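Local coordinates for putative uncharacterized protein (Mycobacterium avium, PDB 2Z6V) that probably acts as a sulfotransferase, moving a sulfo group from an activated donor to a substrate that has not been identified, at residues P108-G113 / W245-P250; L135-C140 / G187-M192; F193-D198 / S225-Q230. All coordinates share one frame; numbering follows the deposited sequence.

Interaction 1 (P108-G113 / W245-P250). With PLM (palmitic acid), chain C.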
loop_
_atom_site.group_PDB
_atom_site.type_symbol
_atom_site.label_atom_id
_atom_site.label_comp_id
_atom_site.label_asym_id
_atom_site.label_seq_id
_atom_site.Cartn_x
_atom_site.Cartn_y
_atom_site.Cartn_z
ATOM N N PRO A 108 10.004 -3.645 -13.221
ATOM C CA PRO A 108 8.837 -4.010 -12.417
ATOM C C PRO A 108 7.592 -3.262 -12.880
ATOM O O PRO A 108 7.655 -2.084 -13.223
ATOM C CB PRO A 108 9.258 -3.614 -11.006
ATOM C CG PRO A 108 10.159 -2.438 -11.251
ATOM C CD PRO A 108 10.999 -2.928 -12.407
ATOM N N LEU A 109 6.467 -3.958 -12.897
ATOM C CA LEU A 109 5.202 -3.371 -13.295
ATOM C C LEU A 109 4.665 -2.749 -12.013
ATOM O O LEU A 109 4.409 -3.464 -11.052
ATOM C CB LEU A 109 4.284 -4.482 -13.796
ATOM C CG LEU A 109 3.101 -4.140 -14.689
ATOM C CD1 LEU A 109 3.532 -3.184 -15.796
ATOM C CD2 LEU A 109 2.553 -5.440 -15.269
ATOM N N ILE A 110 4.510 -1.428 -11.990
ATOM C CA ILE A 110 4.056 -0.739 -10.782
ATOM C C ILE A 110 2.813 0.133 -10.949
ATOM O O ILE A 110 2.792 1.039 -11.785
ATOM C CB ILE A 110 5.181 0.156 -10.215
ATOM C CG1 ILE A 110 6.463 -0.659 -10.037
ATOM C CG2 ILE A 110 4.752 0.747 -8.881
ATOM C CD1 ILE A 110 7.623 0.123 -9.432
ATOM N N VAL A 111 1.790 -0.128 -10.136
ATOM C CA VAL A 111 0.538 0.638 -10.186
ATOM C C VAL A 111 0.542 1.750 -9.131
ATOM O O VAL A 111 0.785 1.497 -7.954
ATOM C CB VAL A 111 -0.694 -0.274 -9.941
ATOM C CG1 VAL A 111 -1.975 0.557 -9.977
ATOM C CG2 VAL A 111 -0.740 -1.381 -10.980
ATOM N N LEU A 112 0.263 2.976 -9.558
ATOM C CA LEU A 112 0.267 4.119 -8.652
ATOM C C LEU A 112 -0.880 5.069 -8.956
ATOM O O LEU A 112 -1.618 4.873 -9.918
ATOM C CB LEU A 112 1.602 4.859 -8.777
ATOM C CG LEU A 112 1.986 5.308 -10.198
ATOM C CD1 LEU A 112 1.283 6.619 -10.543
ATOM C CD2 LEU A 112 3.495 5.485 -10.291
ATOM N N GLY A 113 -1.020 6.103 -8.138
ATOM C CA GLY A 113 -2.084 7.070 -8.345
ATOM C C GLY A 113 -2.738 7.451 -7.032
ATOM O O GLY A 113 -2.096 7.415 -5.983
ATOM N N TRP A 245 8.321 -8.709 -11.408
ATOM C CA TRP A 245 7.448 -8.141 -10.392
ATOM C C TRP A 245 6.256 -7.289 -10.836
ATOM O O TRP A 245 6.328 -6.515 -11.787
ATOM C CB TRP A 245 8.276 -7.334 -9.376
ATOM C CG TRP A 245 9.110 -8.184 -8.460
ATOM C CD1 TRP A 245 10.431 -8.485 -8.596
ATOM C CD2 TRP A 245 8.660 -8.876 -7.286
ATOM N NE1 TRP A 245 10.836 -9.319 -7.584
ATOM C CE2 TRP A 245 9.769 -9.577 -6.765
ATOM C CE3 TRP A 245 7.426 -8.972 -6.624
ATOM C CZ2 TRP A 245 9.681 -10.367 -5.609
ATOM C CZ3 TRP A 245 7.343 -9.760 -5.473
ATOM C CH2 TRP A 245 8.466 -10.445 -4.982
ATOM N N SER A 246 5.155 -7.455 -10.114
ATOM C CA SER A 246 3.937 -6.690 -10.332
ATOM C C SER A 246 3.695 -6.057 -8.969
ATOM O O SER A 246 3.418 -6.757 -8.004
ATOM C CB SER A 246 2.771 -7.604 -10.698
ATOM O OG SER A 246 1.556 -6.880 -10.646
ATOM N N LEU A 247 3.813 -4.741 -8.883
ATOM C CA LEU A 247 3.650 -4.062 -7.606
ATOM C C LEU A 247 2.585 -2.992 -7.636
ATOM O O LEU A 247 2.199 -2.516 -8.708
ATOM C CB LEU A 247 4.975 -3.433 -7.190
ATOM C CG LEU A 247 6.151 -4.403 -7.245
ATOM C CD1 LEU A 247 7.468 -3.645 -7.175
ATOM C CD2 LEU A 247 6.017 -5.393 -6.106
ATOM N N LYS A 248 2.121 -2.622 -6.442
ATOM C CA LYS A 248 1.101 -1.599 -6.284
ATOM C C LYS A 248 1.200 -0.860 -4.954
ATOM O O LYS A 248 1.580 -1.430 -3.935
ATOM C CB LYS A 248 -0.301 -2.208 -6.403
ATOM C CG LYS A 248 -1.418 -1.194 -6.195
ATOM C CD LYS A 248 -2.794 -1.724 -6.581
ATOM C CE LYS A 248 -3.372 -2.657 -5.526
ATOM N NZ LYS A 248 -4.775 -3.066 -5.849
ATOM N N MET A 249 0.850 0.422 -4.999
ATOM C CA MET A 249 0.809 1.313 -3.845
ATOM C C MET A 249 0.487 2.701 -4.361
ATOM O O MET A 249 1.278 3.301 -5.084
ATOM C CB MET A 249 2.133 1.359 -3.082
ATOM C CG MET A 249 2.052 2.297 -1.884
ATOM S SD MET A 249 3.494 2.346 -0.813
ATOM C CE MET A 249 4.368 3.780 -1.442
ATOM N N PRO A 250 -0.694 3.228 -4.006
ATOM C CA PRO A 250 -1.103 4.563 -4.452
ATOM C C PRO A 250 -0.059 5.659 -4.245
ATOM O O PRO A 250 0.297 6.355 -5.196
ATOM C CB PRO A 250 -2.388 4.813 -3.661
ATOM C CG PRO A 250 -2.996 3.442 -3.585
ATOM C CD PRO A 250 -1.795 2.547 -3.293
HETATM C C1 PLM C . -3.231 7.920 5.958
HETATM O O1 PLM C . -3.197 9.136 6.245
HETATM O O2 PLM C . -2.669 7.001 6.592
HETATM C C2 PLM C . -4.031 7.507 4.720
HETATM C C3 PLM C . -3.664 8.368 3.510
HETATM C C4 PLM C . -4.348 7.895 2.226
HETATM C C5 PLM C . -3.944 6.464 1.863
HETATM C C6 PLM C . -4.734 5.428 2.665
HETATM C C7 PLM C . -4.097 4.046 2.519
HETATM C C8 PLM C . -2.795 3.964 3.317
HETATM C C9 PLM C . -1.742 3.183 2.530
HETATM C CA PLM C . -2.283 1.831 2.060
HETATM C CB PLM C . -1.461 1.277 0.893
HETATM C CC PLM C . -1.419 2.299 -0.244
HETATM C CD PLM C . -0.380 3.387 0.037
HETATM C CE PLM C . -0.647 4.666 -0.760
HETATM C CF PLM C . -1.964 5.301 -0.311
HETATM C CG PLM C . -2.199 6.656 -0.979
#
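K248 runs alongside V111 on the same face of the sheet, with CG of K248 3.9 Å from CB of V111. Because CG of the lysine is anti to its backbone N (chi1 178°), the aliphatic chain runs past the valine before bending at chi3. The short branched V111 fills the buried sheet face, while the methylenes of K248 cover it and carry NZ beyond, to the hydroxyl of T119 and near a bound sulfate. On the other face, CG1 of I110 packs 4.2 Å from CB of L247. At the start of the strands, P108 CB meets W245 CB at 4.2 Å, while the indole swings away onto helix 224-238.

The backbones, 11° from parallel, are joined by alternating bonds, from L109 N to W245 O (2.8 Å) up to M249 N with V111 O (3.1 Å). Beyond them G113 N reaches P250 O on an in-plane lone pair; at the backbone angles of G113 a CB would jam against L112 O. P250 and M249 also border the palmitic acid. These are the central strand of the five-stranded parallel sheet and its neighbour; in sulfotransferase relatives the first leads into a P-loop-like turn that binds the phosphosulfate donor.

Interaction 2 (L135-C140 / G187-M192). With PLM (palmitic acid), chain C.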
loop_
_atom_site.group_PDB
_atom_site.type_symbol
_atom_site.label_atom_id
_atom_site.label_comp_id
_atom_site.label_asym_id
_atom_site.label_seq_id
_atom_site.Cartn_x
_atom_site.Cartn_y
_atom_site.Cartn_z
ATOM N N LEU A 135 3.522 -9.286 -4.634
ATOM C CA LEU A 135 3.829 -9.225 -3.209
ATOM C C LEU A 135 2.574 -9.711 -2.497
ATOM O O LEU A 135 1.517 -9.088 -2.590
ATOM C CB LEU A 135 4.147 -7.785 -2.788
ATOM C CG LEU A 135 4.517 -7.476 -1.329
ATOM C CD1 LEU A 135 5.865 -8.076 -0.991
ATOM C CD2 LEU A 135 4.554 -5.962 -1.116
ATOM N N LEU A 136 2.678 -10.830 -1.802
ATOM C CA LEU A 136 1.526 -11.368 -1.099
ATOM C C LEU A 136 1.536 -10.877 0.334
ATOM O O LEU A 136 2.596 -10.682 0.926
ATOM C CB LEU A 136 1.558 -12.895 -1.156
ATOM C CG LEU A 136 1.799 -13.404 -2.583
ATOM C CD1 LEU A 136 1.789 -14.917 -2.587
ATOM C CD2 LEU A 136 0.731 -12.845 -3.536
ATOM N N HIS A 137 0.350 -10.669 0.892
ATOM C CA HIS A 137 0.247 -10.180 2.253
ATOM C C HIS A 137 1.039 -10.968 3.303
ATOM O O HIS A 137 1.636 -10.361 4.204
ATOM C CB HIS A 137 -1.214 -10.090 2.693
ATOM C CG HIS A 137 -1.384 -9.490 4.053
ATOM N ND1 HIS A 137 -0.999 -8.196 4.346
ATOM C CD2 HIS A 137 -1.808 -10.032 5.221
ATOM C CE1 HIS A 137 -1.173 -7.971 5.636
ATOM N NE2 HIS A 137 -1.662 -9.069 6.191
ATOM N N TRP A 138 1.067 -12.298 3.206
ATOM C CA TRP A 138 1.803 -13.055 4.207
ATOM C C TRP A 138 3.296 -12.767 4.167
ATOM O O TRP A 138 3.993 -12.961 5.162
ATOM C CB TRP A 138 1.548 -14.563 4.088
ATOM C CG TRP A 138 2.259 -15.302 2.986
ATOM C CD1 TRP A 138 1.785 -15.567 1.725
ATOM C CD2 TRP A 138 3.531 -15.960 3.079
ATOM N NE1 TRP A 138 2.679 -16.356 1.039
ATOM C CE2 TRP A 138 3.758 -16.612 1.845
ATOM C CE3 TRP A 138 4.500 -16.063 4.086
ATOM C CZ2 TRP A 138 4.914 -17.362 1.593
ATOM C CZ3 TRP A 138 5.656 -16.812 3.836
ATOM C CH2 TRP A 138 5.850 -17.452 2.598
ATOM N N GLN A 139 3.786 -12.288 3.026
ATOM C CA GLN A 139 5.204 -11.969 2.893
ATOM C C GLN A 139 5.512 -10.629 3.551
ATOM O O GLN A 139 6.674 -10.228 3.664
ATOM C CB GLN A 139 5.616 -11.955 1.421
ATOM C CG GLN A 139 5.385 -13.289 0.743
ATOM C CD GLN A 139 5.667 -13.240 -0.733
ATOM O OE1 GLN A 139 5.268 -12.293 -1.421
ATOM N NE2 GLN A 139 6.353 -14.264 -1.239
ATOM N N CYS A 140 4.464 -9.938 3.986
ATOM C CA CYS A 140 4.636 -8.670 4.669
ATOM C C CYS A 140 4.434 -8.866 6.170
ATOM O O CYS A 140 4.485 -7.914 6.945
ATOM C CB CYS A 140 3.662 -7.640 4.115
ATOM S SG CYS A 140 4.098 -7.122 2.444
ATOM N N GLY A 187 -3.090 -13.344 -1.326
ATOM C CA GLY A 187 -3.237 -12.455 -2.454
ATOM C C GLY A 187 -2.332 -11.243 -2.425
ATOM O O GLY A 187 -1.678 -10.950 -1.423
ATOM N N PRO A 188 -2.275 -10.509 -3.540
ATOM C CA PRO A 188 -1.447 -9.309 -3.663
ATOM C C PRO A 188 -1.763 -8.258 -2.599
ATOM O O PRO A 188 -2.911 -8.110 -2.190
ATOM C CB PRO A 188 -1.779 -8.816 -5.068
ATOM C CG PRO A 188 -2.069 -10.093 -5.811
ATOM C CD PRO A 188 -2.933 -10.830 -4.818
ATOM N N THR A 189 -0.739 -7.538 -2.153
ATOM C CA THR A 189 -0.911 -6.477 -1.164
ATOM C C THR A 189 -0.076 -5.286 -1.637
ATOM O O THR A 189 0.636 -5.390 -2.636
ATOM C CB THR A 189 -0.435 -6.923 0.244
ATOM O OG1 THR A 189 -0.931 -6.004 1.229
ATOM C CG2 THR A 189 1.095 -6.957 0.315
ATOM N N GLU A 190 -0.170 -4.159 -0.936
ATOM C CA GLU A 190 0.594 -2.965 -1.304
ATOM C C GLU A 190 2.018 -2.955 -0.765
ATOM O O GLU A 190 2.317 -3.593 0.244
ATOM C CB GLU A 190 -0.103 -1.695 -0.823
ATOM C CG GLU A 190 -1.239 -1.277 -1.690
ATOM C CD GLU A 190 -2.573 -1.687 -1.134
ATOM O OE1 GLU A 190 -2.694 -2.829 -0.617
ATOM O OE2 GLU A 190 -3.508 -0.857 -1.231
ATOM N N ASP A 191 2.888 -2.215 -1.444
ATOM C CA ASP A 191 4.272 -2.112 -1.025
ATOM C C ASP A 191 4.307 -1.338 0.281
ATOM O O ASP A 191 5.346 -1.252 0.942
ATOM C CB ASP A 191 5.113 -1.395 -2.081
ATOM C CG ASP A 191 5.130 -2.127 -3.411
ATOM O OD1 ASP A 191 5.093 -3.378 -3.398
ATOM O OD2 ASP A 191 5.191 -1.458 -4.467
ATOM N N MET A 192 3.156 -0.787 0.650
ATOM C CA MET A 192 3.022 -0.024 1.881
ATOM C C MET A 192 3.478 -0.861 3.066
ATOM O O MET A 192 4.102 -0.348 3.994
ATOM C CB MET A 192 1.565 0.397 2.079
ATOM C CG MET A 192 1.305 1.237 3.318
ATOM S SD MET A 192 2.309 2.733 3.378
ATOM C CE MET A 192 1.445 3.800 2.308
HETATM C C1 PLM C . -3.231 7.920 5.958
HETATM O O1 PLM C . -3.197 9.136 6.245
HETATM O O2 PLM C . -2.669 7.001 6.592
HETATM C C2 PLM C . -4.031 7.507 4.720
HETATM C C3 PLM C . -3.664 8.368 3.510
HETATM C C4 PLM C . -4.348 7.895 2.226
HETATM C C5 PLM C . -3.944 6.464 1.863
HETATM C C6 PLM C . -4.734 5.428 2.665
HETATM C C7 PLM C . -4.097 4.046 2.519
HETATM C C8 PLM C . -2.795 3.964 3.317
HETATM C C9 PLM C . -1.742 3.183 2.530
HETATM C CA PLM C . -2.283 1.831 2.060
HETATM C CB PLM C . -1.461 1.277 0.893
HETATM C CC PLM C . -1.419 2.299 -0.244
HETATM C CD PLM C . -0.380 3.387 0.037
HETATM C CE PLM C . -0.647 4.666 -0.760
HETATM C CF PLM C . -1.964 5.301 -0.311
HETATM C CG PLM C . -2.199 6.656 -0.979
#
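T189 pushes its methyl group into a niche between two residues of 135-140: CG2 lies 3.8 Å from CG of L135 and 3.7 Å from SG of C140. The methyl sits between the threonine's backbone N and carbonyl carbon, a rotation (chi1 -165° for OG1) that sends it inward to the apolar atoms and the hydroxyl toward the imidazole of H137. There OG1 stands at the ring edge, near its plane, 3.8 Å from ND1, a separation too long for a hydrogen bond. One small branched side chain thus offers a greasy arm and a polar arm to two different neighbours.

L135 answers from the other segment. One branch, CD2, lies against the backbone and carboxylate of the E190-D191 turn, 3.5 Å from both E190 O and D191 OD1. L136 lays CD2 against the peptide of G187, 3.6 Å from its carbonyl carbon; glycine suits this place because a CB there would crowd CD of P188.

The backbones meet in a single bridge. T189 N donates to L135 O at 2.8 Å, and G187 O faces H137 N in a second bond whose position is less sure. Within 135-140, OE1 of Q139 folds back to accept from L136 N at 3.0 Å in a nearly straight bond (173°), tying the 3-10 turn to the residues before it.

Toward the palmitic acid, CG of E190 lies 3.6 Å from atom CB of the ligand. D191 OD2 bonds NE2 of H252, while OD1 is the oxygen that meets L135. The contact joins the loop leaving edge strand 132-134 to the loop entering helix 192-195; L237 of helix 224-238 covers L135 and Q139, and I194 and F193 of helix 192-195 pack on L135 and C140.

Interaction 3 (F193-D198 / S225-Q230)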
loop_
_atom_site.group_PDB
_atom_site.type_symbol
_atom_site.label_atom_id
_atom_site.label_comp_id
_atom_site.label_asym_id
_atom_site.label_seq_id
_atom_site.Cartn_x
_atom_site.Cartn_y
_atom_site.Cartn_z
ATOM N N PHE A 193 3.196 -2.157 3.014
ATOM C CA PHE A 193 3.574 -3.044 4.105
ATOM C C PHE A 193 5.018 -3.502 4.106
ATOM O O PHE A 193 5.398 -4.361 4.897
ATOM C CB PHE A 193 2.600 -4.213 4.160
ATOM C CG PHE A 193 1.181 -3.762 4.250
ATOM C CD1 PHE A 193 0.749 -3.044 5.359
ATOM C CD2 PHE A 193 0.314 -3.922 3.170
ATOM C CE1 PHE A 193 -0.521 -2.477 5.390
ATOM C CE2 PHE A 193 -0.955 -3.363 3.187
ATOM C CZ PHE A 193 -1.376 -2.633 4.300
ATOM N N ILE A 194 5.809 -2.939 3.196
ATOM C CA ILE A 194 7.244 -3.183 3.157
ATOM C C ILE A 194 7.773 -1.848 3.673
ATOM O O ILE A 194 8.590 -1.795 4.589
ATOM C CB ILE A 194 7.787 -3.413 1.731
ATOM C CG1 ILE A 194 7.624 -4.883 1.337
ATOM C CG2 ILE A 194 9.267 -3.036 1.667
ATOM C CD1 ILE A 194 8.046 -5.151 -0.074
ATOM N N HIS A 195 7.243 -0.773 3.093
ATOM C CA HIS A 195 7.610 0.591 3.445
ATOM C C HIS A 195 7.412 0.968 4.921
ATOM O O HIS A 195 8.261 1.618 5.512
ATOM C CB HIS A 195 6.830 1.588 2.567
ATOM C CG HIS A 195 7.293 1.643 1.142
ATOM N ND1 HIS A 195 7.066 2.735 0.330
ATOM C CD2 HIS A 195 7.946 0.738 0.377
ATOM C CE1 HIS A 195 7.558 2.500 -0.873
ATOM N NE2 HIS A 195 8.095 1.294 -0.871
ATOM N N ASN A 196 6.290 0.582 5.514
ATOM C CA ASN A 196 6.049 0.924 6.906
ATOM C C ASN A 196 7.127 0.332 7.810
ATOM O O ASN A 196 7.282 0.755 8.961
ATOM C CB ASN A 196 4.650 0.470 7.339
ATOM C CG ASN A 196 4.530 -1.032 7.455
ATOM O OD1 ASN A 196 5.396 -1.776 6.985
ATOM N ND2 ASN A 196 3.447 -1.493 8.073
ATOM N N GLN A 197 7.893 -0.624 7.284
ATOM C CA GLN A 197 8.977 -1.243 8.050
ATOM C C GLN A 197 10.177 -0.296 8.142
ATOM O O GLN A 197 11.170 -0.587 8.821
ATOM C CB GLN A 197 9.411 -2.560 7.408
ATOM C CG GLN A 197 8.404 -3.692 7.545
ATOM C CD GLN A 197 8.774 -4.904 6.712
ATOM O OE1 GLN A 197 9.920 -5.361 6.730
ATOM N NE2 GLN A 197 7.803 -5.435 5.977
ATOM N N ASP A 198 10.095 0.828 7.438
ATOM C CA ASP A 198 11.154 1.819 7.494
ATOM C C ASP A 198 10.521 3.082 8.062
ATOM O O ASP A 198 11.118 4.158 8.076
ATOM C CB ASP A 198 11.735 2.085 6.104
ATOM C CG ASP A 198 12.939 3.024 6.147
ATOM O OD1 ASP A 198 13.874 2.764 6.947
ATOM O OD2 ASP A 198 12.948 4.017 5.382
ATOM N N SER A 225 16.022 5.670 1.367
ATOM C CA SER A 225 16.261 4.506 2.217
ATOM C C SER A 225 15.133 3.488 2.055
ATOM O O SER A 225 15.365 2.278 2.020
ATOM C CB SER A 225 16.357 4.928 3.688
ATOM O OG SER A 225 15.166 5.566 4.129
ATOM N N THR A 226 13.909 3.997 1.940
ATOM C CA THR A 226 12.729 3.159 1.810
ATOM C C THR A 226 12.672 2.374 0.504
ATOM O O THR A 226 12.491 1.153 0.510
ATOM C CB THR A 226 11.458 4.003 1.924
ATOM O OG1 THR A 226 11.549 4.841 3.088
ATOM C CG2 THR A 226 10.238 3.099 2.015
ATOM N N TYR A 227 12.816 3.069 -0.619
ATOM C CA TYR A 227 12.774 2.373 -1.891
ATOM C C TYR A 227 13.955 1.435 -2.036
ATOM O O TYR A 227 13.828 0.365 -2.634
ATOM C CB TYR A 227 12.695 3.361 -3.060
ATOM C CG TYR A 227 11.285 3.851 -3.283
ATOM C CD1 TYR A 227 10.779 4.927 -2.561
ATOM C CD2 TYR A 227 10.418 3.164 -4.137
ATOM C CE1 TYR A 227 9.436 5.303 -2.674
ATOM C CE2 TYR A 227 9.080 3.528 -4.259
ATOM C CZ TYR A 227 8.594 4.594 -3.522
ATOM O OH TYR A 227 7.263 4.941 -3.612
ATOM N N GLU A 228 15.096 1.812 -1.467
ATOM C CA GLU A 228 16.273 0.957 -1.543
ATOM C C GLU A 228 16.002 -0.291 -0.727
ATOM O O GLU A 228 16.467 -1.380 -1.069
ATOM C CB GLU A 228 17.502 1.683 -1.009
ATOM C CG GLU A 228 18.198 2.543 -2.049
ATOM C CD GLU A 228 19.019 3.644 -1.420
ATOM O OE1 GLU A 228 19.686 3.358 -0.396
ATOM O OE2 GLU A 228 18.999 4.784 -1.949
ATOM N N TYR A 229 15.242 -0.129 0.351
ATOM C CA TYR A 229 14.881 -1.259 1.190
ATOM C C TYR A 229 13.911 -2.158 0.407
ATOM O O TYR A 229 14.036 -3.387 0.410
ATOM C CB TYR A 229 14.216 -0.775 2.481
ATOM C CG TYR A 229 13.752 -1.903 3.382
ATOM C CD1 TYR A 229 14.653 -2.861 3.853
ATOM C CD2 TYR A 229 12.403 -2.039 3.730
ATOM C CE1 TYR A 229 14.226 -3.926 4.638
ATOM C CE2 TYR A 229 11.968 -3.101 4.517
ATOM C CZ TYR A 229 12.886 -4.043 4.965
ATOM O OH TYR A 229 12.463 -5.107 5.732
ATOM N N GLN A 230 12.955 -1.549 -0.286
ATOM C CA GLN A 230 12.007 -2.356 -1.039
ATOM C C GLN A 230 12.720 -3.268 -2.026
ATOM O O GLN A 230 12.388 -4.449 -2.130
ATOM C CB GLN A 230 11.000 -1.491 -1.790
ATOM C CG GLN A 230 9.878 -2.318 -2.370
ATOM C CD GLN A 230 8.931 -1.512 -3.215
ATOM O OE1 GLN A 230 8.835 -0.292 -3.067
ATOM N NE2 GLN A 230 8.201 -2.190 -4.099
#
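H195 has its imidazole gripped by three residues of helix 224-238. T226 brings CG2 over one ring face, a CH-pi contact 3.6 Å from the centroid. At the edge, NE2 donates to OE1 of Q230 at 2.8 Å, and CE1 points at the face of Y227 in an edge-to-face stack, the planes 76° apart. With chi1 at -73°, the histidine carries CG beside its backbone N and anti to the carbonyl carbon, which turns the ring to the helix. Q230 has an extended chain, long enough to bring its amide oxygen there, though NE2 of H195 approaches from above the Q230 carbonyl plane, not on a lone pair.

D198 OD2 accepts from two hydroxyls: T226 OG1 at 2.8 Å on the anti lone pair, and S225 OG at 3.0 Å on the syn side. T226 therefore splits its branches, the methyl to the histidine and the hydroxyl to the aspartate. The other oxygen of D198 forms a salt bridge with R87, and S225 OG also meets K200; these positive groups would favour an ionised carboxylate.

Q197 holds Y229: OE1 accepts from the phenol OH at 2.7 Å, while NE2 donates to a lone pair of F193 O. Beside them CG2 of I194 rests 3.9 Å from CD2 of Y229. OH of Y227 is hydrogen-bonded to ND1 of H252. The arrangement is a buried helix-helix interface with a polar core, beside the palmitic acid site of a sulfotransferase fold.

How the interactions relate
The three contacts have centres 12 to 14 Å apart. Interaction 1 lies in the central parallel sheet; the other two lie beside it, joined near the C-terminal end of strand 244-248. Interaction 1 pairs the first and last of the six segments, 108-113 and 245-250; between them in the chain come interaction 2 and then interaction 3, in series. D191 is the meeting point: its N probably bonds to K248 O, and OD2 probably to NE2 of Q230, so strand, loop and helix 224-238 converge on one residue. M249 completes the junction, touching M192 through SD and H195 through CE. The residues after strand 244-248 and those leading into helix 192-195 both touch the palmitic acid, with H195 farther back.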